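PDB 6KTY: flagellar hook-associated protein 2 from Bdellovibrio bacteriovorus, which probably forms the cap at the distal end of the growing flagellum, keeping exported flagellin from leaking away and helping it polymerise into the filament. Local coordinates for residues Ile64-Pro69 against Met142-Ser147; Lys89-Ala94 against Leu115-Leu120; Phe160-Pro165 against Thr170-Gly175. One frame throughout, in Å; residues are numbered along the deposited sequence.

All three contacts are buried and wholly apolar across their segments, but they occupy two separate beta modules. Contacts 1 and 2 share one core, their centres about 11 Å apart: M142 CE meets L115 CD2 at 3.8 Å, and the F66 ring touches both V117 and I91. Contact 1 packs a sheet against the chain entering a second sheet, with an isoleucine, a methionine methyl and two phenylalanine rings, whereas contact 2 seats a helix on a strand through aliphatic methyls alone. Contact 3 lies about 31 Å from either, centre to centre, across the chain's centre, where a loop covers strand 160-164. The second subunit reaches contacts 1 and 2 lightly; the third borders contact 3 extensively.

Contact 1. Residues Ile64-Pro69 against Met142-Ser147; sequences IKFETP and MYFEES
I64 and F66 meet M142 and F144 where strand 63-68, the middle of a three-stranded antiparallel sheet, packs on the turn of chain leading into strand 144-148 of a four-stranded one. The backbones stay well apart, no hydrogen bond crosses, and the contact between the segments is made by side chains alone, burying 131 Å² in all.

The aliphatic part belongs to I64, which serves two partners with its two branches. Its longer branch, CG1 to CD1, leads to M142, and the two side chains meet at about a right angle. M142 starts with CG anti to the backbone N (chi1 -159°), then bends at both following torsions, which turns its terminal methyl toward the isoleucine. The shorter branch, CG2, approaches F144 CE2 at 4.1 Å, obliquely to the ring.

The aromatic part is lighter. F66 CE1 comes within 4.3 Å of F144 CZ, oblique to both rings. F144 finds its edge-to-face partner elsewhere, in F130 of strand 129-136, while F66 also leans on V75 of strand 71-77. Just beyond F144 the chain turns a corner, with E145 and E146 forming a classic beta bulge opposite M47. The shortest approach between the segments is methyl to methyl, I64 CD1 to M142 CE at 3.7 Å.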
loop_
_atom_site.group_PDB
_atom_site.type_symbol
_atom_site.label_atom_id
_atom_site.label_comp_id
_atom_site.label_asym_id
_atom_site.label_seq_id
_atom_site.Cartn_x
_atom_site.Cartn_y
_atom_site.Cartn_z
ATOM N N ILE A 64 -16.552 20.027 -32.173
ATOM C CA ILE A 64 -16.790 19.225 -30.975
ATOM C C ILE A 64 -17.305 20.171 -29.891
ATOM O O ILE A 64 -16.724 21.239 -29.669
ATOM C CB ILE A 64 -15.537 18.481 -30.510
ATOM C CG1 ILE A 64 -15.095 17.463 -31.563
ATOM C CG2 ILE A 64 -15.770 17.747 -29.203
ATOM C CD1 ILE A 64 -13.662 17.025 -31.364
ATOM N N LYS A 65 -18.410 19.776 -29.253
ATOM C CA LYS A 65 -19.064 20.580 -28.214
ATOM C C LYS A 65 -18.604 20.187 -26.810
ATOM O O LYS A 65 -18.497 18.999 -26.455
ATOM C CB LYS A 65 -20.592 20.430 -28.367
ATOM C CG LYS A 65 -21.456 21.477 -27.682
ATOM C CD LYS A 65 -22.883 21.445 -28.254
ATOM C CE LYS A 65 -23.863 22.216 -27.397
ATOM N NZ LYS A 65 -25.278 21.858 -27.690
ATOM N N PHE A 66 -18.327 21.187 -25.984
ATOM C CA PHE A 66 -18.018 20.945 -24.578
ATOM C C PHE A 66 -18.934 21.817 -23.734
ATOM O O PHE A 66 -19.173 22.981 -24.088
ATOM C CB PHE A 66 -16.556 21.286 -24.294
ATOM C CG PHE A 66 -15.595 20.559 -25.174
ATOM C CD1 PHE A 66 -15.330 19.210 -24.960
ATOM C CD2 PHE A 66 -14.966 21.216 -26.233
ATOM C CE1 PHE A 66 -14.450 18.523 -25.782
ATOM C CE2 PHE A 66 -14.087 20.542 -27.047
ATOM C CZ PHE A 66 -13.820 19.187 -26.819
ATOM N N GLU A 67 -19.495 21.265 -22.659
ATOM C CA GLU A 67 -20.253 22.098 -21.704
ATOM C C GLU A 67 -19.324 22.266 -20.521
ATOM O O GLU A 67 -18.907 21.272 -19.915
ATOM C CB GLU A 67 -21.548 21.462 -21.220
ATOM C CG GLU A 67 -22.571 21.180 -22.320
ATOM C CD GLU A 67 -23.182 22.433 -22.919
ATOM O OE1 GLU A 67 -22.828 23.563 -22.518
ATOM O OE2 GLU A 67 -24.033 22.281 -23.804
ATOM N N THR A 68 -19.022 23.514 -20.189
ATOM C CA THR A 68 -18.042 23.812 -19.157
ATOM C C THR A 68 -18.606 24.779 -18.129
ATOM O O THR A 68 -19.640 25.418 -18.359
ATOM C CB THR A 68 -16.758 24.396 -19.783
ATOM O OG1 THR A 68 -16.955 25.791 -20.068
ATOM C CG2 THR A 68 -16.451 23.695 -21.057
ATOM N N PRO A 69 -17.911 24.910 -16.978
ATOM C CA PRO A 69 -18.333 25.886 -15.981
ATOM C C PRO A 69 -18.319 27.336 -16.510
ATOM O O PRO A 69 -18.977 28.212 -15.932
ATOM C CB PRO A 69 -17.315 25.700 -14.845
ATOM C CG PRO A 69 -16.622 24.386 -15.107
ATOM C CD PRO A 69 -16.631 24.267 -16.620
ATOM N N MET A 142 -15.342 9.431 -35.019
ATOM C CA MET A 142 -14.769 9.717 -33.702
ATOM C C MET A 142 -15.862 9.912 -32.693
ATOM O O MET A 142 -16.806 10.653 -32.936
ATOM C CB MET A 142 -13.901 10.988 -33.689
ATOM C CG MET A 142 -12.946 10.996 -32.529
ATOM S SD MET A 142 -13.506 11.942 -31.102
ATOM C CE MET A 142 -12.712 13.490 -31.573
ATOM N N TYR A 143 -15.703 9.257 -31.556
ATOM C CA TYR A 143 -16.627 9.424 -30.471
ATOM C C TYR A 143 -15.894 9.199 -29.163
ATOM O O TYR A 143 -14.854 8.553 -29.116
ATOM C CB TYR A 143 -17.856 8.474 -30.617
ATOM C CG TYR A 143 -17.559 6.979 -30.532
ATOM C CD1 TYR A 143 -17.126 6.270 -31.649
ATOM C CD2 TYR A 143 -17.780 6.272 -29.343
ATOM C CE1 TYR A 143 -16.872 4.901 -31.573
ATOM C CE2 TYR A 143 -17.516 4.916 -29.246
ATOM C CZ TYR A 143 -17.076 4.238 -30.368
ATOM O OH TYR A 143 -16.828 2.904 -30.264
ATOM N N PHE A 144 -16.439 9.762 -28.111
ATOM C CA PHE A 144 -15.936 9.557 -26.765
ATOM C C PHE A 144 -16.515 8.259 -26.202
ATOM O O PHE A 144 -17.661 8.227 -25.787
ATOM C CB PHE A 144 -16.290 10.785 -25.906
ATOM C CG PHE A 144 -15.567 12.062 -26.327
ATOM C CD1 PHE A 144 -14.168 12.086 -26.458
ATOM C CD2 PHE A 144 -16.268 13.247 -26.522
ATOM C CE1 PHE A 144 -13.502 13.237 -26.802
ATOM C CE2 PHE A 144 -15.600 14.420 -26.898
ATOM C CZ PHE A 144 -14.214 14.416 -27.038
ATOM N N GLU A 145 -15.716 7.187 -26.236
ATOM C CA GLU A 145 -16.127 5.837 -25.802
ATOM C C GLU A 145 -16.288 5.840 -24.278
ATOM O O GLU A 145 -17.099 5.112 -23.709
ATOM C CB GLU A 145 -15.042 4.826 -26.208
ATOM C CG GLU A 145 -15.508 3.378 -26.461
ATOM C CD GLU A 145 -14.383 2.465 -26.986
ATOM O OE1 GLU A 145 -13.223 2.921 -27.143
ATOM O OE2 GLU A 145 -14.650 1.272 -27.250
ATOM N N GLU A 146 -15.533 6.712 -23.614
ATOM C CA GLU A 146 -15.591 6.787 -22.175
ATOM C C GLU A 146 -15.481 8.226 -21.708
ATOM O O GLU A 146 -14.737 9.006 -22.295
ATOM C CB GLU A 146 -14.425 5.963 -21.615
ATOM C CG GLU A 146 -14.803 4.780 -20.728
ATOM C CD GLU A 146 -13.610 4.291 -19.920
ATOM O OE1 GLU A 146 -12.703 3.669 -20.534
ATOM O OE2 GLU A 146 -13.557 4.569 -18.693
ATOM N N SER A 147 -16.228 8.595 -20.673
ATOM C CA SER A 147 -15.983 9.870 -19.997
ATOM C C SER A 147 -16.023 9.727 -18.479
ATOM O O SER A 147 -16.564 8.740 -17.957
ATOM C CB SER A 147 -16.974 10.932 -20.448
ATOM O OG SER A 147 -18.296 10.515 -20.239
#

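Contact 2. Residues Lys89-Ala94 against Leu115-Leu120; sequences KQINAA and LLVSGL
Helix-on-sheet packing joins I91, near the end of helix 84-94, to L115 and V117 of strand 113-119, an inner strand of a four-stranded antiparallel sheet. A single helix residue makes the whole contact from its side. I91 has CG1 anti to its carbonyl carbon (chi1 -66°), and an extended second torsion carries CD1 out toward the sheet. That methyl reaches V117 CG2 at 3.9 Å and L115 CD2 at 4.0 Å, each meeting being tip to tip. The strand's alternation explains the pairing: L115 and V117 are two residues apart and present their side chains on the same face. L116 and S118 lie on the other face, where they pack against F160 and D158 of the second subunit.

The same isoleucine also touches L98 and A100 of strand 98-104 and V75 of strand 71-77, which sets this helix side chain where two sheets meet. L115 extends the helix contact one turn back by touching V87 and M88. Polar tethering is left to neighbouring positions: N92 OD1 accepts a hydrogen bond from A100 N, fixing the helix to the adjacent strand.

With no hydrogen bond or charge between the two segments, the contact itself rests on dispersion and burial of methyl groups, while the nearby N92 to A100 hydrogen bond and the strand's backbone bonds probably help to fix the orientation.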
loop_
_atom_site.group_PDB
_atom_site.type_symbol
_atom_site.label_atom_id
_atom_site.label_comp_id
_atom_site.label_asym_id
_atom_site.label_seq_id
_atom_site.Cartn_x
_atom_site.Cartn_y
_atom_site.Cartn_z
ATOM N N LYS A 89 -4.199 19.278 -31.404
ATOM C CA LYS A 89 -3.555 20.600 -31.441
ATOM C C LYS A 89 -4.602 21.747 -31.479
ATOM O O LYS A 89 -4.386 22.760 -30.868
ATOM C CB LYS A 89 -2.528 20.731 -32.600
ATOM C CG LYS A 89 -1.260 19.865 -32.339
ATOM C CD LYS A 89 -0.334 19.831 -33.531
ATOM C CE LYS A 89 1.008 19.113 -33.258
ATOM N NZ LYS A 89 0.901 17.746 -32.598
ATOM N N GLN A 90 -5.719 21.554 -32.190
ATOM C CA GLN A 90 -6.789 22.579 -32.317
ATOM C C GLN A 90 -7.565 22.749 -30.996
ATOM O O GLN A 90 -7.932 23.854 -30.620
ATOM C CB GLN A 90 -7.777 22.210 -33.447
ATOM C CG GLN A 90 -7.171 22.245 -34.865
ATOM C CD GLN A 90 -8.168 21.909 -36.013
ATOM O OE1 GLN A 90 -9.070 22.706 -36.332
ATOM N NE2 GLN A 90 -7.948 20.766 -36.690
ATOM N N ILE A 91 -7.816 21.647 -30.289
ATOM C CA ILE A 91 -8.422 21.727 -28.948
ATOM C C ILE A 91 -7.471 22.491 -28.051
ATOM O O ILE A 91 -7.894 23.435 -27.408
ATOM C CB ILE A 91 -8.798 20.363 -28.331
ATOM C CG1 ILE A 91 -9.930 19.692 -29.127
ATOM C CG2 ILE A 91 -9.234 20.504 -26.891
ATOM C CD1 ILE A 91 -10.159 18.162 -28.810
ATOM N N ASN A 92 -6.181 22.160 -28.042
ATOM C CA ASN A 92 -5.284 22.905 -27.165
ATOM C C ASN A 92 -5.222 24.400 -27.571
ATOM O O ASN A 92 -5.269 25.274 -26.710
ATOM C CB ASN A 92 -3.887 22.289 -27.125
ATOM C CG ASN A 92 -3.861 20.957 -26.386
ATOM O OD1 ASN A 92 -4.657 20.733 -25.458
ATOM N ND2 ASN A 92 -2.959 20.047 -26.806
ATOM N N ALA A 93 -5.168 24.692 -28.875
ATOM C CA ALA A 93 -5.015 26.085 -29.326
ATOM C C ALA A 93 -6.286 26.895 -29.078
ATOM O O ALA A 93 -6.224 28.099 -29.001
ATOM C CB ALA A 93 -4.635 26.152 -30.799
ATOM N N ALA A 94 -7.436 26.234 -28.963
ATOM C CA ALA A 94 -8.691 26.928 -28.686
ATOM C C ALA A 94 -8.703 27.610 -27.316
ATOM O O ALA A 94 -9.477 28.535 -27.095
ATOM C CB ALA A 94 -9.846 25.950 -28.779
ATOM N N LEU A 115 -7.731 9.810 -28.458
ATOM C CA LEU A 115 -7.700 11.199 -28.022
ATOM C C LEU A 115 -8.236 11.234 -26.600
ATOM O O LEU A 115 -9.300 10.673 -26.323
ATOM C CB LEU A 115 -8.542 12.091 -28.936
ATOM C CG LEU A 115 -8.601 13.584 -28.580
ATOM C CD1 LEU A 115 -7.277 14.284 -28.929
ATOM C CD2 LEU A 115 -9.763 14.232 -29.319
ATOM N N LEU A 116 -7.451 11.820 -25.701
ATOM C CA LEU A 116 -7.858 12.051 -24.316
ATOM C C LEU A 116 -8.038 13.549 -24.121
ATOM O O LEU A 116 -7.102 14.330 -24.367
ATOM C CB LEU A 116 -6.778 11.524 -23.357
ATOM C CG LEU A 116 -6.859 11.948 -21.863
ATOM C CD1 LEU A 116 -8.084 11.306 -21.216
ATOM C CD2 LEU A 116 -5.588 11.539 -21.076
ATOM N N VAL A 117 -9.205 13.968 -23.663
ATOM C CA VAL A 117 -9.439 15.403 -23.438
ATOM C C VAL A 117 -9.819 15.556 -21.939
ATOM O O VAL A 117 -10.750 14.911 -21.474
ATOM C CB VAL A 117 -10.544 15.913 -24.351
ATOM C CG1 VAL A 117 -10.847 17.381 -24.110
ATOM C CG2 VAL A 117 -10.196 15.658 -25.852
ATOM N N SER A 118 -9.116 16.404 -21.206
ATOM C CA SER A 118 -9.387 16.567 -19.783
ATOM C C SER A 118 -9.518 18.043 -19.403
ATOM O O SER A 118 -8.866 18.898 -20.002
ATOM C CB SER A 118 -8.308 15.861 -19.000
ATOM O OG SER A 118 -7.108 16.622 -19.084
ATOM N N GLY A 119 -10.395 18.339 -18.438
ATOM C CA GLY A 119 -10.490 19.680 -17.860
ATOM C C GLY A 119 -9.187 19.986 -17.172
ATOM O O GLY A 119 -8.391 19.082 -16.909
ATOM N N LEU A 120 -8.941 21.250 -16.878
ATOM C CA LEU A 120 -7.714 21.632 -16.177
ATOM C C LEU A 120 -7.927 21.651 -14.665
ATOM O O LEU A 120 -6.961 21.663 -13.924
ATOM C CB LEU A 120 -7.216 22.994 -16.653
ATOM C CG LEU A 120 -6.699 23.028 -18.099
ATOM C CD1 LEU A 120 -6.506 24.479 -18.571
ATOM C CD2 LEU A 120 -5.386 22.241 -18.200
#

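Contact 3. Residues Phe160-Pro165 against Thr170-Gly175; sequences FEIELP and TDLVPG
I162 carries CG1 in the crowded position between its backbone N and carbonyl carbon (chi1 64°), and from there its extended chain sends CD1 across to L172. L164 instead has CG anti to its carbonyl carbon (chi1 -49°), and brings its CD1 methyl to the same leucine.

L172 divides its two methyls between them. CD2 lies 3.8 Å from I162 CD1, the two side chains sliding past one another in opposite directions. CD1 meets L164 CD1 tip to tip at 4.1 Å. Around this trio, V155 of strand 153-157 touches both I162 and L172, L178 also packs on L172, and F180 on L164.

Backbone polar groups nearby look outward to the third subunit: E163 N bonds to D105 OD1 of that subunit, and L172 O to its Q101 NE2. Strand and loop thus share one apolar interior while both join the subunit interface.

What results is a strand of a five-stranded antiparallel sheet, outermost within this chain and bonded in turn to the third subunit, closed over by the loop between strands 168-169 and 178-180, consistent with the chain-terminal D2 module of a FliD head, into which the other beta module is inserted.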
loop_
_atom_site.group_PDB
_atom_site.type_symbol
_atom_site.label_atom_id
_atom_site.label_comp_id
_atom_site.label_asym_id
_atom_site.label_seq_id
_atom_site.Cartn_x
_atom_site.Cartn_y
_atom_site.Cartn_z
ATOM N N PHE A 160 -12.954 11.497 10.101
ATOM C CA PHE A 160 -14.145 12.008 9.437
ATOM C C PHE A 160 -13.857 12.300 7.981
ATOM O O PHE A 160 -12.949 13.088 7.673
ATOM C CB PHE A 160 -14.637 13.298 10.074
ATOM C CG PHE A 160 -15.023 13.155 11.495
ATOM C CD1 PHE A 160 -16.245 12.589 11.848
ATOM C CD2 PHE A 160 -14.185 13.588 12.485
ATOM C CE1 PHE A 160 -16.610 12.452 13.157
ATOM C CE2 PHE A 160 -14.573 13.472 13.826
ATOM C CZ PHE A 160 -15.793 12.907 14.148
ATOM N N GLU A 161 -14.660 11.713 7.085
ATOM C CA GLU A 161 -14.454 11.901 5.653
ATOM C C GLU A 161 -15.099 13.222 5.223
ATOM O O GLU A 161 -16.260 13.438 5.468
ATOM C CB GLU A 161 -15.032 10.723 4.828
ATOM C CG GLU A 161 -14.839 10.927 3.344
ATOM C CD GLU A 161 -15.263 9.744 2.509
ATOM O OE1 GLU A 161 -16.229 9.902 1.743
ATOM O OE2 GLU A 161 -14.637 8.671 2.638
ATOM N N ILE A 162 -14.301 14.118 4.654
ATOM C CA ILE A 162 -14.794 15.353 4.088
ATOM C C ILE A 162 -14.326 15.449 2.642
ATOM O O ILE A 162 -13.426 14.701 2.206
ATOM C CB ILE A 162 -14.338 16.578 4.896
ATOM C CG1 ILE A 162 -12.815 16.737 4.854
ATOM C CG2 ILE A 162 -14.845 16.475 6.339
ATOM C CD1 ILE A 162 -12.336 17.972 5.519
ATOM N N GLU A 163 -14.961 16.341 1.896
ATOM C CA GLU A 163 -14.643 16.538 0.504
ATOM C C GLU A 163 -13.968 17.879 0.267
ATOM O O GLU A 163 -14.393 18.932 0.807
ATOM C CB GLU A 163 -15.922 16.402 -0.355
ATOM C CG GLU A 163 -16.360 14.969 -0.421
ATOM C CD GLU A 163 -17.548 14.688 -1.332
ATOM O OE1 GLU A 163 -17.918 15.515 -2.184
ATOM O OE2 GLU A 163 -18.093 13.579 -1.197
ATOM N N LEU A 164 -12.930 17.841 -0.556
ATOM C CA LEU A 164 -12.192 19.029 -0.959
ATOM C C LEU A 164 -12.211 19.166 -2.500
ATOM O O LEU A 164 -12.180 18.176 -3.232
ATOM C CB LEU A 164 -10.759 18.979 -0.457
ATOM C CG LEU A 164 -10.559 18.641 1.033
ATOM C CD1 LEU A 164 -9.097 18.670 1.350
ATOM C CD2 LEU A 164 -11.289 19.625 1.903
ATOM N N PRO A 165 -12.251 20.402 -2.990
ATOM C CA PRO A 165 -12.263 20.643 -4.429
ATOM C C PRO A 165 -10.952 20.305 -5.163
ATOM O O PRO A 165 -10.990 19.879 -6.332
ATOM C CB PRO A 165 -12.577 22.155 -4.527
ATOM C CG PRO A 165 -12.129 22.724 -3.239
ATOM C CD PRO A 165 -12.353 21.658 -2.204
ATOM N N THR A 170 -5.296 24.284 2.919
ATOM C CA THR A 170 -4.769 25.118 3.990
ATOM C C THR A 170 -5.608 24.981 5.281
ATOM O O THR A 170 -5.231 25.536 6.314
ATOM C CB THR A 170 -4.714 26.588 3.560
ATOM O OG1 THR A 170 -6.038 27.050 3.271
ATOM C CG2 THR A 170 -3.848 26.754 2.306
ATOM N N ASP A 171 -6.729 24.244 5.241
ATOM C CA ASP A 171 -7.642 24.142 6.423
ATOM C C ASP A 171 -7.451 22.943 7.364
ATOM O O ASP A 171 -7.821 23.007 8.543
ATOM C CB ASP A 171 -9.108 24.133 5.990
ATOM C CG ASP A 171 -9.514 25.400 5.315
ATOM O OD1 ASP A 171 -9.330 26.499 5.893
ATOM O OD2 ASP A 171 -10.028 25.292 4.196
ATOM N N LEU A 172 -6.922 21.848 6.853
ATOM C CA LEU A 172 -6.822 20.617 7.654
ATOM C C LEU A 172 -5.787 20.674 8.763
ATOM O O LEU A 172 -6.008 20.153 9.859
ATOM C CB LEU A 172 -6.555 19.440 6.739
ATOM C CG LEU A 172 -7.771 19.184 5.866
ATOM C CD1 LEU A 172 -7.680 17.883 5.157
ATOM C CD2 LEU A 172 -9.015 19.243 6.790
ATOM N N VAL A 173 -4.653 21.295 8.461
ATOM C CA VAL A 173 -3.587 21.495 9.419
ATOM C C VAL A 173 -3.387 22.991 9.393
ATOM O O VAL A 173 -2.837 23.515 8.425
ATOM C CB VAL A 173 -2.293 20.744 9.020
ATOM C CG1 VAL A 173 -1.147 21.075 10.002
ATOM C CG2 VAL A 173 -2.556 19.244 8.973
ATOM N N PRO A 174 -3.907 23.694 10.415
ATOM C CA PRO A 174 -3.850 25.156 10.407
ATOM C C PRO A 174 -2.416 25.668 10.365
ATOM O O PRO A 174 -1.586 25.244 11.181
ATOM C CB PRO A 174 -4.529 25.545 11.733
ATOM C CG PRO A 174 -5.455 24.419 12.015
ATOM C CD PRO A 174 -4.705 23.188 11.554
ATOM N N GLY A 175 -2.128 26.556 9.415
ATOM C CA GLY A 175 -0.791 27.137 9.282
ATOM C C GLY A 175 0.085 26.405 8.281
ATOM O O GLY A 175 1.240 26.791 8.058
#